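Local coordinates for SusD homolog (Bacteroides thetaiotaomicron, PDB 4MRU), which probably binds mucin O-glycans at the cell surface as a SusD-like outer membrane lipoprotein with a TPR-like helical fold, at residues G293-P301 against L442-G450; V121-P129 against M459-E467. All blocks are in the same frame, centred on the assembly; numbering follows the deposited sequence.

In the fold
The two contacts illustrate how a largely helical SusD-like fold anchors its long loops. Interaction 2 is buried, closing a span of 329 residues where the C-terminal end of helix 104-125 meets the chain leading into helix 466-471; interaction 1 lies nested inside that span, partly buried and farther from the centre of the chain, and joins two loops. Their centres are 22 Å apart and they do not touch. Both rely on arginines and backbone nitrogens that grip carbonyl oxygens, and each includes bridging water. In interaction 2, however, aromatic and aliphatic side chains pack round these bonds, whereas interaction 1 adds valines and a lysine–asparagine bond at its more exposed margin.

Interaction 1 (G293-P301 against L442-G450); sequences GMRIGINSP and LLPVVVNKG. With EDO (1,2-ethanediol), chain H; EDO (1,2-ethanediol), chain K.
The carbonyl oxygen of G297 is gripped by two successive backbone nitrogens, V447 N at 2.9 Å in a nearly straight bond (173°) and V446 N in a more bent one. G297 CA and V445 CA are 4.4 Å apart, and a side chain at G297 would run into V445 CB. A second carbonyl, P444 O, takes R295 NH2 at 2.8 Å near the guanidinium plane, with a weaker bond from NE. The chain of R295 bends at chi2 (75°), bringing the guanidinium face against V446, whose CG2 sits over its centre, 3.6 Å from R295 CZ. At the guanidinium edge a water accepts from R295 NE, while NH1 reaches an ethanediol probably left from crystallisation and also Y388 O. Farther along, K449, extended beyond CG, meets N299 from the opposite direction and gives NZ to N299 OD1 at 2.9 Å. V447 CG1 lies 3.9 Å from the same N299 OD1. The contact thus ties the loop between strand 289-290 and helix 304-309 to the one between helices 427-437 and 466-471, with L443 and I296 resting on helix 262-270.

Interaction 2 (V121-P129 against M459-E467); sequences VTDIYGPIP and MRRLMYPNE
With CG set between its backbone N and carbonyl carbon (chi1 60°) and the chain bent at chi3 (-71°), R461 turns its guanidinium edge-on to Y125 O. NE (2.9 Å) and NH2 (3.1 Å) of R461 both bind that one oxygen, and Y125 O lies within about 2° of the guanidinium plane; NH2 donates in the carbonyl plane, to a lone pair of Y125 O, whereas NE comes from above that plane. The neighbouring carbonyl is held as well, L462 N donating to I124 O at 2.9 Å. In this TPR-like, SusD-family fold the last carbonyls of helix 104-125 are thus met by donors from segment 459-467, where the helix ends at G126 with positive phi. R461 NH1 turns to D494 in a salt bridge and also bonds T495 O. An alanine here, lacking both donors, would probably leave Y125 O without its side-chain partners and D494 without this mate for its charge. Beyond the arginine, the Y125 and Y464 rings lie nearly parallel but slid apart, barely overlapping, with R461 NH2 above one face of the Y464 ring but offset toward its rim. The phenol of Y464 crosses P127 at about a right angle and gives its OH to P127 O at 2.6 Å. L462 runs alongside I124, its CB 3.6 Å from I124 CG2, and also packs on Y125 CE1. At the far end of the Y125 ring, a water in the ring plane bridges Y125 OH to M463 O.

Interaction 1 (G293-P301 against L442-G450)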
loop_
_atom_site.group_PDB
_atom_site.type_symbol
_atom_site.label_atom_id
_atom_site.label_comp_id
_atom_site.label_asym_id
_atom_site.label_seq_id
_atom_site.Cartn_x
_atom_site.Cartn_y
_atom_site.Cartn_z
ATOM N N GLY A 293 19.031 5.154 7.705
ATOM C CA GLY A 293 18.297 5.020 6.463
ATOM C C GLY A 293 19.095 5.535 5.305
ATOM O O GLY A 293 19.951 6.401 5.488
HETATM N N MSE A 294 18.827 4.955 4.130
HETATM C CA MSE A 294 19.496 5.316 2.893
HETATM C C MSE A 294 18.641 6.305 2.120
HETATM O O MSE A 294 17.428 6.149 2.009
HETATM C CB MSE A 294 19.716 4.025 2.085
HETATM C CG MSE A 294 20.476 4.196 0.770
HETATM SE SE MSE A 294 19.924 2.801 -0.551
HETATM C CE MSE A 294 20.010 1.246 0.615
ATOM N N ARG A 295 19.270 7.315 1.555
ATOM C CA ARG A 295 18.552 8.271 0.716
ATOM C C ARG A 295 17.962 7.548 -0.479
ATOM O O ARG A 295 18.651 6.822 -1.159
ATOM C CB ARG A 295 19.455 9.402 0.253
ATOM C CG ARG A 295 18.745 10.557 -0.468
ATOM C CD ARG A 295 17.960 11.457 0.492
ATOM N NE ARG A 295 17.341 12.492 -0.263
ATOM C CZ ARG A 295 17.911 13.651 -0.545
ATOM N NH1 ARG A 295 19.142 13.971 -0.070
ATOM N NH2 ARG A 295 17.256 14.506 -1.307
ATOM N N ILE A 296 16.686 7.767 -0.744
ATOM C CA ILE A 296 16.033 7.150 -1.910
ATOM C C ILE A 296 16.157 8.036 -3.148
ATOM O O ILE A 296 15.874 9.215 -3.079
ATOM C CB ILE A 296 14.549 6.858 -1.624
ATOM C CG1 ILE A 296 14.466 5.828 -0.509
ATOM C CG2 ILE A 296 13.820 6.373 -2.881
ATOM C CD1 ILE A 296 13.097 5.684 0.083
ATOM N N GLY A 297 16.570 7.430 -4.254
ATOM C CA GLY A 297 16.783 8.149 -5.517
ATOM C C GLY A 297 18.170 8.744 -5.733
ATOM O O GLY A 297 18.321 9.953 -5.940
ATOM N N ILE A 298 19.166 7.870 -5.723
ATOM C CA ILE A 298 20.535 8.223 -5.800
ATOM C C ILE A 298 21.270 7.227 -6.700
ATOM O O ILE A 298 20.730 6.186 -6.983
ATOM C CB ILE A 298 21.191 8.145 -4.418
ATOM C CG1 ILE A 298 21.090 6.730 -3.854
ATOM C CG2 ILE A 298 20.563 9.178 -3.463
ATOM C CD1 ILE A 298 21.947 6.470 -2.633
ATOM N N ASN A 299 22.499 7.575 -7.100
ATOM C CA ASN A 299 23.453 6.656 -7.711
ATOM C C ASN A 299 24.698 6.699 -6.839
ATOM O O ASN A 299 25.565 7.529 -7.034
ATOM C CB ASN A 299 23.777 7.038 -9.163
ATOM C CG ASN A 299 22.587 6.912 -10.139
ATOM O OD1 ASN A 299 22.591 7.547 -11.186
ATOM N ND2 ASN A 299 21.654 6.075 -9.847
ATOM N N SER A 300 24.761 5.868 -5.807
ATOM C CA SER A 300 25.866 5.945 -4.864
ATOM C C SER A 300 27.202 5.657 -5.536
ATOM O O SER A 300 27.286 4.743 -6.344
ATOM C CB SER A 300 25.686 4.932 -3.724
ATOM O OG SER A 300 26.811 4.929 -2.838
ATOM N N PRO A 301 28.273 6.375 -5.141
ATOM C CA PRO A 301 29.644 6.028 -5.599
ATOM C C PRO A 301 30.299 4.965 -4.767
ATOM O O PRO A 301 31.420 4.585 -5.038
ATOM C CB PRO A 301 30.406 7.340 -5.406
ATOM C CG PRO A 301 29.732 7.967 -4.218
ATOM C CD PRO A 301 28.274 7.555 -4.255
ATOM N N LEU A 442 7.758 13.620 1.977
ATOM C CA LEU A 442 8.934 12.807 1.797
ATOM C C LEU A 442 10.086 13.620 1.185
ATOM O O LEU A 442 9.882 14.662 0.546
ATOM C CB LEU A 442 8.605 11.675 0.849
ATOM C CG LEU A 442 7.489 10.730 1.248
ATOM C CD1 LEU A 442 7.151 9.769 0.081
ATOM C CD2 LEU A 442 7.898 9.992 2.509
ATOM N N LEU A 443 11.300 13.101 1.324
ATOM C CA LEU A 443 12.474 13.714 0.790
ATOM C C LEU A 443 12.509 13.557 -0.720
ATOM O O LEU A 443 12.245 12.450 -1.253
ATOM C CB LEU A 443 13.735 13.078 1.403
ATOM C CG LEU A 443 13.925 13.223 2.914
ATOM C CD1 LEU A 443 15.197 12.529 3.387
ATOM C CD2 LEU A 443 13.993 14.679 3.298
ATOM N N PRO A 444 12.915 14.618 -1.417
ATOM C CA PRO A 444 12.953 14.504 -2.883
ATOM C C PRO A 444 14.089 13.580 -3.325
ATOM O O PRO A 444 15.083 13.446 -2.626
ATOM C CB PRO A 444 13.197 15.940 -3.340
ATOM C CG PRO A 444 13.969 16.558 -2.225
ATOM C CD PRO A 444 13.346 15.949 -0.963
ATOM N N VAL A 445 13.936 12.946 -4.484
ATOM C CA VAL A 445 15.021 12.181 -5.052
ATOM C C VAL A 445 16.174 13.151 -5.390
ATOM O O VAL A 445 15.957 14.344 -5.626
ATOM C CB VAL A 445 14.639 11.367 -6.313
ATOM C CG1 VAL A 445 13.512 10.399 -6.000
ATOM C CG2 VAL A 445 14.252 12.295 -7.465
ATOM N N VAL A 446 17.388 12.609 -5.429
ATOM C CA VAL A 446 18.536 13.360 -5.894
ATOM C C VAL A 446 18.698 13.296 -7.414
ATOM O O VAL A 446 18.851 14.307 -8.082
ATOM C CB VAL A 446 19.799 12.832 -5.193
ATOM C CG1 VAL A 446 21.002 13.591 -5.693
ATOM C CG2 VAL A 446 19.608 12.954 -3.675
ATOM N N VAL A 447 18.685 12.076 -7.934
ATOM C CA VAL A 447 18.817 11.815 -9.331
ATOM C C VAL A 447 17.436 11.549 -9.926
ATOM O O VAL A 447 16.828 10.496 -9.692
ATOM C CB VAL A 447 19.732 10.609 -9.552
ATOM C CG1 VAL A 447 19.937 10.378 -11.038
ATOM C CG2 VAL A 447 21.098 10.827 -8.898
ATOM N N ASN A 448 16.906 12.550 -10.628
ATOM C CA ASN A 448 15.587 12.437 -11.265
ATOM C C ASN A 448 15.797 12.166 -12.706
ATOM O O ASN A 448 16.021 13.100 -13.499
ATOM C CB ASN A 448 14.720 13.703 -11.066
ATOM C CG ASN A 448 13.387 13.579 -11.751
ATOM O OD1 ASN A 448 13.158 12.642 -12.571
ATOM N ND2 ASN A 448 12.508 14.559 -11.507
ATOM N N LYS A 449 15.756 10.884 -13.063
ATOM C CA LYS A 449 15.937 10.472 -14.446
ATOM C C LYS A 449 14.607 10.138 -15.065
ATOM O O LYS A 449 14.568 9.497 -16.115
ATOM C CB LYS A 449 16.897 9.278 -14.524
ATOM C CG LYS A 449 18.362 9.615 -14.271
ATOM C CD LYS A 449 19.130 8.317 -13.982
ATOM C CE LYS A 449 20.642 8.467 -14.165
ATOM N NZ LYS A 449 21.381 7.210 -13.787
ATOM N N GLY A 450 13.521 10.650 -14.479
ATOM C CA GLY A 450 12.186 10.438 -15.034
ATOM C C GLY A 450 11.866 11.189 -16.329
ATOM O O GLY A 450 12.504 12.191 -16.668
HETATM C C1 EDO H . 8.251 14.598 -3.420
HETATM O O1 EDO H . 7.505 13.889 -2.435
HETATM C C2 EDO H . 8.675 15.942 -2.861
HETATM O O2 EDO H . 9.738 15.779 -1.932
HETATM C C1 EDO K . 21.728 16.280 -3.031
HETATM O O1 EDO K . 20.711 17.330 -3.113
HETATM C C2 EDO K . 22.154 15.824 -1.613
HETATM O O2 EDO K . 21.208 16.132 -0.546
HETATM O O HOH W 1 15.127 10.937 -1.024
HETATM O O HOH W 2 19.526 5.500 -11.573
#

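Interaction 2 (V121-P129 against M459-E467)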
loop_
_atom_site.group_PDB
_atom_site.type_symbol
_atom_site.label_atom_id
_atom_site.label_comp_id
_atom_site.label_asym_id
_atom_site.label_seq_id
_atom_site.Cartn_x
_atom_site.Cartn_y
_atom_site.Cartn_z
ATOM N N VAL A 121 -3.678 -2.647 -8.369
ATOM C CA VAL A 121 -3.223 -2.459 -9.738
ATOM C C VAL A 121 -3.814 -1.204 -10.377
ATOM O O VAL A 121 -3.102 -0.443 -11.005
ATOM C CB VAL A 121 -3.542 -3.703 -10.601
ATOM C CG1 VAL A 121 -3.076 -3.528 -12.027
ATOM C CG2 VAL A 121 -2.874 -4.938 -9.973
ATOM N N THR A 122 -5.120 -0.962 -10.224
ATOM C CA THR A 122 -5.657 0.264 -10.784
ATOM C C THR A 122 -5.063 1.497 -10.058
ATOM O O THR A 122 -4.849 2.521 -10.701
ATOM C CB THR A 122 -7.199 0.360 -10.799
ATOM O OG1 THR A 122 -7.577 1.585 -11.461
ATOM C CG2 THR A 122 -7.798 0.348 -9.439
ATOM N N ASP A 123 -4.813 1.399 -8.767
ATOM C CA ASP A 123 -4.197 2.530 -8.052
ATOM C C ASP A 123 -2.799 2.863 -8.561
ATOM O O ASP A 123 -2.401 4.036 -8.558
ATOM C CB ASP A 123 -4.137 2.284 -6.541
ATOM C CG ASP A 123 -5.488 2.479 -5.856
ATOM O OD1 ASP A 123 -6.451 2.925 -6.523
ATOM O OD2 ASP A 123 -5.568 2.149 -4.661
ATOM N N ILE A 124 -2.070 1.855 -9.035
ATOM C CA ILE A 124 -0.750 2.078 -9.631
ATOM C C ILE A 124 -0.810 2.716 -11.038
ATOM O O ILE A 124 0.039 3.570 -11.362
ATOM C CB ILE A 124 0.028 0.753 -9.685
ATOM C CG1 ILE A 124 0.306 0.273 -8.260
ATOM C CG2 ILE A 124 1.332 0.899 -10.451
ATOM C CD1 ILE A 124 0.650 -1.205 -8.221
ATOM N N TYR A 125 -1.778 2.329 -11.859
ATOM C CA TYR A 125 -1.779 2.670 -13.315
ATOM C C TYR A 125 -2.856 3.614 -13.742
ATOM O O TYR A 125 -2.666 4.345 -14.710
ATOM C CB TYR A 125 -1.917 1.402 -14.160
ATOM C CG TYR A 125 -0.708 0.511 -14.028
ATOM C CD1 TYR A 125 0.433 0.737 -14.782
ATOM C CD2 TYR A 125 -0.704 -0.541 -13.167
ATOM C CE1 TYR A 125 1.569 -0.023 -14.624
ATOM C CE2 TYR A 125 0.420 -1.343 -13.033
ATOM C CZ TYR A 125 1.545 -1.087 -13.766
ATOM O OH TYR A 125 2.646 -1.915 -13.639
ATOM N N GLY A 126 -3.989 3.585 -13.052
ATOM C CA GLY A 126 -5.182 4.259 -13.542
ATOM C C GLY A 126 -6.072 3.259 -14.276
ATOM O O GLY A 126 -6.443 2.195 -13.720
ATOM N N PRO A 127 -6.346 3.525 -15.556
ATOM C CA PRO A 127 -7.119 2.544 -16.364
ATOM C C PRO A 127 -6.383 1.248 -16.494
ATOM O O PRO A 127 -5.146 1.250 -16.668
ATOM C CB PRO A 127 -7.232 3.193 -17.737
ATOM C CG PRO A 127 -7.044 4.641 -17.442
ATOM C CD PRO A 127 -6.050 4.718 -16.346
ATOM N N ILE A 128 -7.137 0.161 -16.311
ATOM C CA ILE A 128 -6.672 -1.199 -16.415
ATOM C C ILE A 128 -7.774 -2.066 -17.015
ATOM O O ILE A 128 -8.964 -1.766 -16.872
ATOM C CB ILE A 128 -6.305 -1.848 -15.046
ATOM C CG1 ILE A 128 -7.466 -1.815 -14.057
ATOM C CG2 ILE A 128 -5.114 -1.163 -14.386
ATOM C CD1 ILE A 128 -7.299 -2.844 -12.959
ATOM N N PRO A 129 -7.375 -3.165 -17.647
ATOM C CA PRO A 129 -8.311 -4.232 -17.992
ATOM C C PRO A 129 -8.912 -4.795 -16.715
ATOM O O PRO A 129 -8.207 -4.980 -15.761
ATOM C CB PRO A 129 -7.435 -5.278 -18.666
ATOM C CG PRO A 129 -6.153 -4.590 -18.988
ATOM C CD PRO A 129 -5.986 -3.506 -17.990
HETATM N N MSE A 459 6.627 10.397 -8.326
HETATM C CA MSE A 459 5.899 9.488 -9.219
HETATM C C MSE A 459 4.433 9.514 -8.870
HETATM O O MSE A 459 4.054 9.328 -7.713
HETATM C CB MSE A 459 6.337 8.035 -9.130
HETATM C CG MSE A 459 7.701 7.831 -9.701
HETATM SE SE MSE A 459 7.737 7.781 -11.653
HETATM C CE MSE A 459 7.443 5.927 -12.279
ATOM N N ARG A 460 3.602 9.725 -9.882
ATOM C CA ARG A 460 2.149 9.820 -9.737
ATOM C C ARG A 460 1.427 8.535 -10.174
ATOM O O ARG A 460 0.299 8.284 -9.785
ATOM C CB ARG A 460 1.657 11.027 -10.537
ATOM C CG ARG A 460 2.341 12.347 -10.195
ATOM C CD ARG A 460 2.532 12.597 -8.701
ATOM N NE ARG A 460 1.296 12.853 -8.030
ATOM C CZ ARG A 460 1.181 13.273 -6.771
ATOM N NH1 ARG A 460 2.244 13.441 -5.989
ATOM N NH2 ARG A 460 -0.020 13.463 -6.276
ATOM N N ARG A 461 2.135 7.701 -10.929
ATOM C CA ARG A 461 1.687 6.419 -11.367
ATOM C C ARG A 461 2.863 5.695 -12.022
ATOM O O ARG A 461 3.918 6.283 -12.247
ATOM C CB ARG A 461 0.549 6.556 -12.371
ATOM C CG ARG A 461 0.956 7.334 -13.634
ATOM C CD ARG A 461 -0.193 7.483 -14.604
ATOM N NE ARG A 461 -0.577 6.252 -15.279
ATOM C CZ ARG A 461 0.007 5.743 -16.372
ATOM N NH1 ARG A 461 1.060 6.325 -16.935
ATOM N NH2 ARG A 461 -0.473 4.615 -16.908
ATOM N N LEU A 462 2.672 4.420 -12.353
ATOM C CA LEU A 462 3.607 3.664 -13.186
ATOM C C LEU A 462 3.141 3.649 -14.645
ATOM O O LEU A 462 1.944 3.701 -14.914
ATOM C CB LEU A 462 3.737 2.203 -12.757
ATOM C CG LEU A 462 4.723 1.806 -11.717
ATOM C CD1 LEU A 462 4.837 0.269 -11.652
ATOM C CD2 LEU A 462 6.074 2.452 -12.004
HETATM N N MSE A 463 4.097 3.476 -15.544
HETATM C CA MSE A 463 3.846 3.468 -16.976
HETATM C C MSE A 463 3.482 2.076 -17.410
HETATM O O MSE A 463 3.937 1.121 -16.818
HETATM C CB MSE A 463 5.087 3.908 -17.760
HETATM C CG MSE A 463 5.461 5.339 -17.410
HETATM SE SE MSE A 463 6.806 5.322 -15.958
HETATM C CE MSE A 463 8.396 4.810 -17.022
ATOM N N TYR A 464 2.643 1.956 -18.430
ATOM C CA TYR A 464 2.230 0.637 -18.926
ATOM C C TYR A 464 3.416 -0.104 -19.513
ATOM O O TYR A 464 4.339 0.514 -19.966
ATOM C CB TYR A 464 1.147 0.760 -19.971
ATOM C CG TYR A 464 -0.154 1.351 -19.413
ATOM C CD1 TYR A 464 -0.841 0.729 -18.381
ATOM C CD2 TYR A 464 -0.704 2.486 -19.955
ATOM C CE1 TYR A 464 -2.061 1.228 -17.909
ATOM C CE2 TYR A 464 -1.906 3.022 -19.481
ATOM C CZ TYR A 464 -2.592 2.388 -18.484
ATOM O OH TYR A 464 -3.788 2.938 -18.064
ATOM N N PRO A 465 3.417 -1.430 -19.420
ATOM C CA PRO A 465 4.590 -2.182 -19.883
ATOM C C PRO A 465 4.679 -2.190 -21.396
ATOM O O PRO A 465 3.655 -2.055 -22.096
ATOM C CB PRO A 465 4.348 -3.601 -19.335
ATOM C CG PRO A 465 2.920 -3.699 -19.077
ATOM C CD PRO A 465 2.397 -2.298 -18.830
ATOM N N ASN A 466 5.883 -2.423 -21.911
ATOM C CA ASN A 466 6.090 -2.397 -23.337
ATOM C C ASN A 466 5.301 -3.496 -24.089
ATOM O O ASN A 466 4.979 -3.333 -25.263
ATOM C CB ASN A 466 7.574 -2.528 -23.691
ATOM C CG ASN A 466 7.863 -2.063 -25.124
ATOM O OD1 ASN A 466 7.682 -0.897 -25.454
ATOM N ND2 ASN A 466 8.304 -2.961 -25.950
ATOM N N GLU A 467 5.039 -4.610 -23.422
ATOM C CA GLU A 467 4.201 -5.673 -23.960
ATOM C C GLU A 467 2.832 -5.122 -24.412
ATOM O O GLU A 467 2.302 -5.489 -25.456
ATOM C CB GLU A 467 4.005 -6.779 -22.926
ATOM C CG GLU A 467 5.267 -7.603 -22.643
ATOM C CD GLU A 467 6.343 -6.909 -21.769
ATOM O OE1 GLU A 467 6.168 -5.765 -21.283
ATOM O OE2 GLU A 467 7.405 -7.523 -21.542
HETATM O O HOH W 3 4.145 -1.443 -15.606
#